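Local coordinates for 2,3-dimethylmalate lyase (Aspergillus niger, PDB 3FA4), which is a TIM-barrel enzyme of the phosphoenolpyruvate phosphomutase family and binds a magnesium ion at the C-terminal end of its barrel, at residues T7-A12 against P82-A87; A184-L189 against F233-F238. One frame throughout, in Å; residues are numbered along the deposited sequence.

Both contacts belong to one parallel beta-barrel, and their centres lie about 11 Å apart. Interaction 1 sets helix 5-13 against the start of strand 83-86; interaction 2 brings together strands 186-189 and 235-238 through side chains that meet inside the barrel. The two meet in its interior, where Ile84 CD1 packs on Ile235 CG2 at 3.9 Å. Arg10 NH2 and Asp185 OD1 also form a salt bridge between them, whose modelled length, 2.4 Å, is doubtfully short. The magnesium ion sits on Asp86, toward the C-terminal end of the barrel, and the side chain of Phe188 in interaction 2 lies about 9 Å from it.

Interaction 1: T7-A12 against P82-A87; sequences TSLRRA and PVIADA. With MG (magnesium ion), chain N.
Leu9 points from helix 5-13 at Pro82 and shares its two methyls between the proline and Ile84. With CG anti to the backbone N (chi1 -167°), the isobutyl group extends away from the helix axis, and the branches then divide the work. CD1 comes to the proline ring, 4.3 Å from Pro82 CB, while CB of Leu9 lies alongside the same ring atom. CD2 leans further along the strand and meets the flank of Ile84, 4.4 Å from its CG1. Ser8 touches the edge of the contact, its OG 4.4 Å from Pro82 CG; that hydroxyl makes a weak hydrogen bond to Ala5 O. Leu9 thus meets Pro82, just before strand 83-86, and also Ala110, just before strand 111-114, which puts helix 5-13 at the N-terminal ends of the TIM-barrel strands.

Farther along the segment, Asp86 turns CG anti to its N (chi1 178°), and OD2 binds the magnesium ion at 2.3 Å. OD1 instead accepts a 2.7 Å hydrogen bond from water 1, itself a ligand of the metal. The contact is mainly apolar, with no polar pair between helix and strand segment. Asp86 and Asp88, a DxD pair, hold magnesium toward the C-terminal end of the barrel, where TIM-barrel enzymes carry their active sites, and the water bridge should help fix the rotation of the Asp86 carboxylate.

Interaction 2: A184-L189 against F233-F238; sequences ADVGFL and FRIIIF
Ile235 meets Val186 inside the barrel, past the intervening strand 211-213, and its side chain can be followed from the backbone into the core. CB points at strand 186-189 but is still 5.6 Å from Val186 CG1. Here the chain forks. CG2 turns to Ile84 of strand 83-86, whereas CG1 runs anti to the carbonyl carbon (chi1 -51°) and continues nearly extended (chi2 164°). Its terminal methyl, CD1, therefore does the touching: it lies 4.1 Å from Val186 CG1 and only slightly farther from CG2, so it is set against both methyls of the valine. The two side chains pass each other at a slant.

Two residues on, the pattern repeats with an aromatic partner. Ile237 CD1 approaches the far part of the Phe188 ring, 4.4 Å from CE1, with CZ almost as near. That ring also stacks edge-to-face with His113.

Every touching residue is buried. Gly187 bonds to strand 211-213 through the backbone, while Leu211 packs on Ile235 and Ile237. The contact is one part of the core, on the inner side of three successive strands, with strands 156-161 and 20-25 flanking them and helix 5-13 reaching Asp185 through Arg10.

Interaction 1: T7-A12 against P82-A87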
ATOM      1  N   THR B   7      25.029   6.221  -6.576  1.00 36.09           N
ATOM      2  CA  THR B   7      26.447   6.102  -6.876  1.00 37.90           C
ATOM      3  C   THR B   7      26.898   7.006  -8.021  1.00 38.57           C
ATOM      4  O   THR B   7      27.988   7.566  -7.979  1.00 39.47           O
ATOM      5  CB  THR B   7      26.827   4.630  -7.209  1.00 37.69           C
ATOM      6  OG1 THR B   7      26.513   3.783  -6.084  1.00 37.10           O
ATOM      7  CG2 THR B   7      28.305   4.522  -7.516  1.00 36.41           C
ATOM      8  N   SER B   8      26.098   7.163  -9.058  1.00 38.66           N
ATOM      9  CA  SER B   8      26.577   8.037 -10.127  1.00 38.31           C
ATOM     10  C   SER B   8      26.333   9.536  -9.729  1.00 37.46           C
ATOM     11  O   SER B   8      27.155  10.382  -9.987  1.00 37.35           O
ATOM     12  CB  SER B   8      26.004   7.586 -11.473  1.00 37.58           C
ATOM     13  OG  SER B   8      24.611   7.730 -11.512  1.00 39.62           O
ATOM     14  N   LEU B   9      25.237   9.839  -9.041  1.00 37.75           N
ATOM     15  CA  LEU B   9      25.041  11.167  -8.385  1.00 38.31           C
ATOM     16  C   LEU B   9      26.193  11.521  -7.462  1.00 39.14           C
ATOM     17  O   LEU B   9      26.777  12.601  -7.573  1.00 40.82           O
ATOM     18  CB  LEU B   9      23.722  11.262  -7.600  1.00 37.13           C
ATOM     19  CG  LEU B   9      23.333  12.685  -7.173  1.00 36.65           C
ATOM     20  CD1 LEU B   9      23.276  13.679  -8.352  1.00 36.24           C
ATOM     21  CD2 LEU B   9      21.979  12.736  -6.340  1.00 37.05           C
ATOM     22  N   ARG B  10      26.536  10.608  -6.566  1.00 40.08           N
ATOM     23  CA  ARG B  10      27.623  10.805  -5.598  1.00 40.98           C
ATOM     24  C   ARG B  10      28.898  11.151  -6.326  1.00 41.82           C
ATOM     25  O   ARG B  10      29.602  12.053  -5.964  1.00 43.09           O
ATOM     26  CB  ARG B  10      27.814   9.507  -4.791  1.00 39.51           C
ATOM     27  CG  ARG B  10      28.597   9.696  -3.580  1.00 40.62           C
ATOM     28  CD  ARG B  10      28.208   8.746  -2.456  1.00 40.18           C
ATOM     29  NE  ARG B  10      28.263   9.460  -1.205  1.00 35.87           N
ATOM     30  CZ  ARG B  10      27.209   9.721  -0.464  1.00 36.13           C
ATOM     31  NH1 ARG B  10      26.023   9.362  -0.801  1.00 35.70           N
ATOM     32  NH2 ARG B  10      27.339  10.352   0.633  1.00 41.51           N
ATOM     33  N   ARG B  11      29.198  10.382  -7.362  1.00 43.65           N
ATOM     34  CA  ARG B  11      30.390  10.496  -8.146  1.00 43.72           C
ATOM     35  C   ARG B  11      30.402  11.836  -8.898  1.00 43.24           C
ATOM     36  O   ARG B  11      31.444  12.441  -9.019  1.00 44.36           O
ATOM     37  CB  ARG B  11      30.489   9.297  -9.107  1.00 44.02           C
ATOM     38  CG  ARG B  11      31.687   9.398 -10.064  1.00 44.07           C
ATOM     39  CD  ARG B  11      31.993   8.105 -10.849  1.00 46.13           C
ATOM     40  NE  ARG B  11      33.005   8.346 -11.928  1.00 50.11           N
ATOM     41  CZ  ARG B  11      34.324   8.086 -11.854  1.00 53.17           C
ATOM     42  NH1 ARG B  11      34.848   7.553 -10.735  1.00 54.60           N
ATOM     43  NH2 ARG B  11      35.139   8.329 -12.911  1.00 53.92           N
ATOM     44  N   ALA B  12      29.246  12.305  -9.382  1.00 42.40           N
ATOM     45  CA  ALA B  12      29.150  13.589 -10.101  1.00 40.08           C
ATOM     46  C   ALA B  12      29.360  14.744  -9.125  1.00 39.37           C
ATOM     47  O   ALA B  12      29.900  15.762  -9.500  1.00 37.69           O
ATOM     48  CB  ALA B  12      27.783  13.704 -10.760  1.00 39.06           C
ATOM     49  N   PRO B  82      19.437   9.840 -11.926  1.00 35.06           N
ATOM     50  CA  PRO B  82      19.284  10.189 -10.505  1.00 34.03           C
ATOM     51  C   PRO B  82      17.936  10.853 -10.198  1.00 34.62           C
ATOM     52  O   PRO B  82      17.583  11.807 -10.891  1.00 34.49           O
ATOM     53  CB  PRO B  82      20.390  11.208 -10.266  1.00 33.83           C
ATOM     54  CG  PRO B  82      21.468  10.860 -11.286  1.00 33.55           C
ATOM     55  CD  PRO B  82      20.642  10.476 -12.517  1.00 34.20           C
ATOM     56  N   VAL B  83      17.232  10.357  -9.195  1.00 33.33           N
ATOM     57  CA  VAL B  83      16.072  11.006  -8.615  1.00 33.46           C
ATOM     58  C   VAL B  83      16.362  11.551  -7.226  1.00 33.48           C
ATOM     59  O   VAL B  83      16.794  10.841  -6.348  1.00 33.61           O
ATOM     60  CB  VAL B  83      14.861  10.059  -8.575  1.00 34.40           C
ATOM     61  CG1 VAL B  83      13.624  10.687  -7.931  1.00 30.91           C
ATOM     62  CG2 VAL B  83      14.565   9.507  -9.937  1.00 34.69           C
ATOM     63  N   ILE B  84      16.127  12.832  -7.059  1.00 33.48           N
ATOM     64  CA  ILE B  84      16.237  13.515  -5.731  1.00 32.60           C
ATOM     65  C   ILE B  84      14.845  13.597  -5.201  1.00 33.86           C
ATOM     66  O   ILE B  84      14.053  14.165  -5.860  1.00 34.91           O
ATOM     67  CB  ILE B  84      16.821  14.960  -5.855  1.00 32.44           C
ATOM     68  CG1 ILE B  84      18.168  14.876  -6.596  1.00 31.10           C
ATOM     69  CG2 ILE B  84      16.978  15.602  -4.459  1.00 29.82           C
ATOM     70  CD1 ILE B  84      18.657  16.133  -7.145  1.00 30.66           C
ATOM     71  N   ALA B  85      14.554  13.011  -4.032  1.00 34.63           N
ATOM     72  CA  ALA B  85      13.221  12.923  -3.490  1.00 34.28           C
ATOM     73  C   ALA B  85      12.985  13.732  -2.201  1.00 35.47           C
ATOM     74  O   ALA B  85      13.761  13.705  -1.272  1.00 35.52           O
ATOM     75  CB  ALA B  85      12.904  11.495  -3.226  1.00 34.30           C
ATOM     76  N   ASP B  86      11.856  14.420  -2.096  1.00 36.91           N
ATOM     77  CA  ASP B  86      11.512  15.040  -0.799  1.00 36.22           C
ATOM     78  C   ASP B  86      11.421  13.881   0.244  1.00 36.39           C
ATOM     79  O   ASP B  86      11.089  12.749  -0.177  1.00 36.31           O
ATOM     80  CB  ASP B  86      10.244  15.861  -0.965  1.00 35.38           C
ATOM     81  CG  ASP B  86       9.796  16.487   0.306  1.00 39.79           C
ATOM     82  OD1 ASP B  86      10.612  16.665   1.262  1.00 41.99           O
ATOM     83  OD2 ASP B  86       8.582  16.785   0.399  1.00 40.92           O
ATOM     84  N   ALA B  87      11.822  14.088   1.526  1.00 35.64           N
ATOM     85  CA  ALA B  87      11.611  13.085   2.596  1.00 35.71           C
ATOM     86  C   ALA B  87      11.157  13.799   3.867  1.00 36.72           C
ATOM     87  O   ALA B  87      11.264  13.243   4.969  1.00 36.30           O
ATOM     88  CB  ALA B  87      12.880  12.238   2.917  1.00 35.10           C
TER
HETATM   89 MG    MG N 401       7.919  18.187   2.038  1.00 35.78          MG
HETATM   90  O   HOH W   1       9.724  18.922   2.461  1.00 28.18           O
HETATM   91  O   HOH W   2       6.131  17.551   1.333  1.00 28.33           O
HETATM   92  O   HOH W   3       7.734  19.818   0.489  1.00 37.16           O

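Interaction 2: A184-L189 against F233-F238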
ATOM      1  N   ALA B 184      26.077  14.918   6.419  1.00 34.57           N
ATOM      2  CA  ALA B 184      25.212  15.213   5.255  1.00 35.36           C
ATOM      3  C   ALA B 184      26.084  15.590   4.047  1.00 35.49           C
ATOM      4  O   ALA B 184      27.186  16.171   4.210  1.00 34.47           O
ATOM      5  CB  ALA B 184      24.230  16.349   5.573  1.00 34.94           C
ATOM      6  N   ASP B 185      25.589  15.287   2.840  1.00 35.35           N
ATOM      7  CA  ASP B 185      26.447  15.429   1.638  1.00 35.86           C
ATOM      8  C   ASP B 185      26.231  16.782   0.900  1.00 35.26           C
ATOM      9  O   ASP B 185      27.084  17.257   0.132  1.00 34.94           O
ATOM     10  CB  ASP B 185      26.210  14.266   0.649  1.00 35.69           C
ATOM     11  CG  ASP B 185      26.379  12.901   1.282  1.00 35.74           C
ATOM     12  OD1 ASP B 185      27.524  12.554   1.577  1.00 33.83           O
ATOM     13  OD2 ASP B 185      25.378  12.132   1.429  1.00 36.83           O
ATOM     14  N   VAL B 186      25.075  17.373   1.113  1.00 33.28           N
ATOM     15  CA  VAL B 186      24.681  18.581   0.396  1.00 33.73           C
ATOM     16  C   VAL B 186      23.925  19.450   1.373  1.00 34.48           C
ATOM     17  O   VAL B 186      23.162  18.916   2.263  1.00 34.65           O
ATOM     18  CB  VAL B 186      23.741  18.231  -0.801  1.00 32.91           C
ATOM     19  CG1 VAL B 186      23.319  19.454  -1.564  1.00 32.13           C
ATOM     20  CG2 VAL B 186      24.422  17.195  -1.720  1.00 35.09           C
ATOM     21  N   GLY B 187      24.109  20.767   1.242  1.00 35.02           N
ATOM     22  CA  GLY B 187      23.253  21.724   1.975  1.00 33.46           C
ATOM     23  C   GLY B 187      22.186  22.448   1.189  1.00 33.94           C
ATOM     24  O   GLY B 187      22.398  22.844   0.065  1.00 32.63           O
ATOM     25  N   PHE B 188      21.057  22.745   1.833  1.00 33.71           N
ATOM     26  CA  PHE B 188      19.844  23.234   1.136  1.00 33.76           C
ATOM     27  C   PHE B 188      19.253  24.327   2.061  1.00 34.30           C
ATOM     28  O   PHE B 188      18.584  24.000   3.052  1.00 33.45           O
ATOM     29  CB  PHE B 188      18.903  21.987   0.984  1.00 34.36           C
ATOM     30  CG  PHE B 188      17.484  22.262   0.374  1.00 33.84           C
ATOM     31  CD1 PHE B 188      16.702  21.203  -0.056  1.00 32.35           C
ATOM     32  CD2 PHE B 188      16.995  23.518   0.180  1.00 31.58           C
ATOM     33  CE1 PHE B 188      15.476  21.401  -0.627  1.00 33.60           C
ATOM     34  CE2 PHE B 188      15.781  23.695  -0.349  1.00 33.98           C
ATOM     35  CZ  PHE B 188      15.005  22.622  -0.742  1.00 34.90           C
ATOM     36  N   LEU B 189      19.565  25.600   1.777  1.00 35.22           N
ATOM     37  CA  LEU B 189      18.988  26.769   2.448  1.00 35.67           C
ATOM     38  C   LEU B 189      17.718  27.213   1.716  1.00 36.59           C
ATOM     39  O   LEU B 189      17.751  27.815   0.620  1.00 36.88           O
ATOM     40  CB  LEU B 189      19.985  27.928   2.472  1.00 36.83           C
ATOM     41  CG  LEU B 189      20.089  28.917   3.654  1.00 35.69           C
ATOM     42  CD1 LEU B 189      20.564  30.282   3.131  1.00 34.08           C
ATOM     43  CD2 LEU B 189      18.833  29.082   4.455  1.00 33.42           C
ATOM     44  N   PHE B 233      26.615  26.810  -7.223  1.00 34.63           N
ATOM     45  CA  PHE B 233      25.725  25.721  -6.687  1.00 32.64           C
ATOM     46  C   PHE B 233      26.049  24.467  -7.430  1.00 33.41           C
ATOM     47  O   PHE B 233      26.639  24.519  -8.541  1.00 33.68           O
ATOM     48  CB  PHE B 233      24.251  26.030  -6.910  1.00 33.02           C
ATOM     49  CG  PHE B 233      23.718  27.081  -6.007  1.00 31.72           C
ATOM     50  CD1 PHE B 233      23.652  28.400  -6.432  1.00 30.33           C
ATOM     51  CD2 PHE B 233      23.341  26.765  -4.690  1.00 29.52           C
ATOM     52  CE1 PHE B 233      23.175  29.396  -5.565  1.00 34.42           C
ATOM     53  CE2 PHE B 233      22.852  27.741  -3.819  1.00 31.08           C
ATOM     54  CZ  PHE B 233      22.760  29.055  -4.247  1.00 31.52           C
ATOM     55  N   ARG B 234      25.704  23.345  -6.853  1.00 32.76           N
ATOM     56  CA  ARG B 234      25.920  22.059  -7.445  1.00 33.16           C
ATOM     57  C   ARG B 234      24.662  21.407  -7.938  1.00 33.85           C
ATOM     58  O   ARG B 234      24.708  20.558  -8.755  1.00 33.99           O
ATOM     59  CB  ARG B 234      26.682  21.163  -6.518  1.00 32.01           C
ATOM     60  CG  ARG B 234      27.950  21.752  -6.106  1.00 35.43           C
ATOM     61  CD  ARG B 234      28.980  21.779  -7.215  1.00 36.69           C
ATOM     62  NE  ARG B 234      29.824  20.631  -7.044  1.00 40.13           N
ATOM     63  CZ  ARG B 234      29.866  19.582  -7.833  1.00 40.02           C
ATOM     64  NH1 ARG B 234      29.176  19.517  -8.933  1.00 38.26           N
ATOM     65  NH2 ARG B 234      30.633  18.595  -7.497  1.00 42.43           N
ATOM     66  N   ILE B 235      23.527  21.853  -7.445  1.00 34.27           N
ATOM     67  CA  ILE B 235      22.234  21.325  -7.868  1.00 34.33           C
ATOM     68  C   ILE B 235      21.260  22.472  -7.905  1.00 34.35           C
ATOM     69  O   ILE B 235      21.225  23.353  -6.980  1.00 33.62           O
ATOM     70  CB  ILE B 235      21.750  20.210  -6.889  1.00 34.43           C
ATOM     71  CG1 ILE B 235      22.855  19.158  -6.690  1.00 34.48           C
ATOM     72  CG2 ILE B 235      20.284  19.719  -7.190  1.00 32.52           C
ATOM     73  CD1 ILE B 235      22.671  18.232  -5.468  1.00 37.17           C
ATOM     74  N   ILE B 236      20.470  22.467  -8.978  1.00 34.03           N
ATOM     75  CA  ILE B 236      19.242  23.273  -9.035  1.00 35.00           C
ATOM     76  C   ILE B 236      18.029  22.361  -9.299  1.00 34.90           C
ATOM     77  O   ILE B 236      18.089  21.427 -10.120  1.00 35.27           O
ATOM     78  CB  ILE B 236      19.386  24.435 -10.109  1.00 35.12           C
ATOM     79  CG1 ILE B 236      18.294  25.518  -9.934  1.00 35.02           C
ATOM     80  CG2 ILE B 236      19.419  23.838 -11.533  1.00 34.31           C
ATOM     81  CD1 ILE B 236      18.531  26.770 -10.819  1.00 33.15           C
ATOM     82  N   ILE B 237      16.937  22.661  -8.601  1.00 35.51           N
ATOM     83  CA  ILE B 237      15.672  21.917  -8.651  1.00 33.69           C
ATOM     84  C   ILE B 237      14.614  22.902  -8.959  1.00 33.83           C
ATOM     85  O   ILE B 237      14.797  24.046  -8.692  1.00 34.90           O
ATOM     86  CB  ILE B 237      15.365  21.039  -7.353  1.00 33.90           C
ATOM     87  CG1 ILE B 237      15.129  21.912  -6.100  1.00 31.86           C
ATOM     88  CG2 ILE B 237      16.453  19.932  -7.188  1.00 30.44           C
ATOM     89  CD1 ILE B 237      14.724  21.143  -4.906  1.00 32.06           C
ATOM     90  N   PHE B 238      13.547  22.487  -9.627  1.00 34.73           N
ATOM     91  CA  PHE B 238      12.481  23.370  -9.963  1.00 34.61           C
ATOM     92  C   PHE B 238      11.221  22.638  -9.679  1.00 35.04           C
ATOM     93  O   PHE B 238      10.633  22.147 -10.618  1.00 37.35           O
ATOM     94  CB  PHE B 238      12.439  23.745 -11.474  1.00 34.87           C
ATOM     95  CG  PHE B 238      13.743  24.216 -12.056  1.00 34.56           C
ATOM     96  CD1 PHE B 238      14.643  23.306 -12.620  1.00 35.15           C
ATOM     97  CD2 PHE B 238      14.041  25.577 -12.131  1.00 34.65           C
ATOM     98  CE1 PHE B 238      15.825  23.742 -13.169  1.00 29.73           C
ATOM     99  CE2 PHE B 238      15.231  26.003 -12.689  1.00 33.69           C
ATOM    100  CZ  PHE B 238      16.101  25.083 -13.205  1.00 33.21           C
TER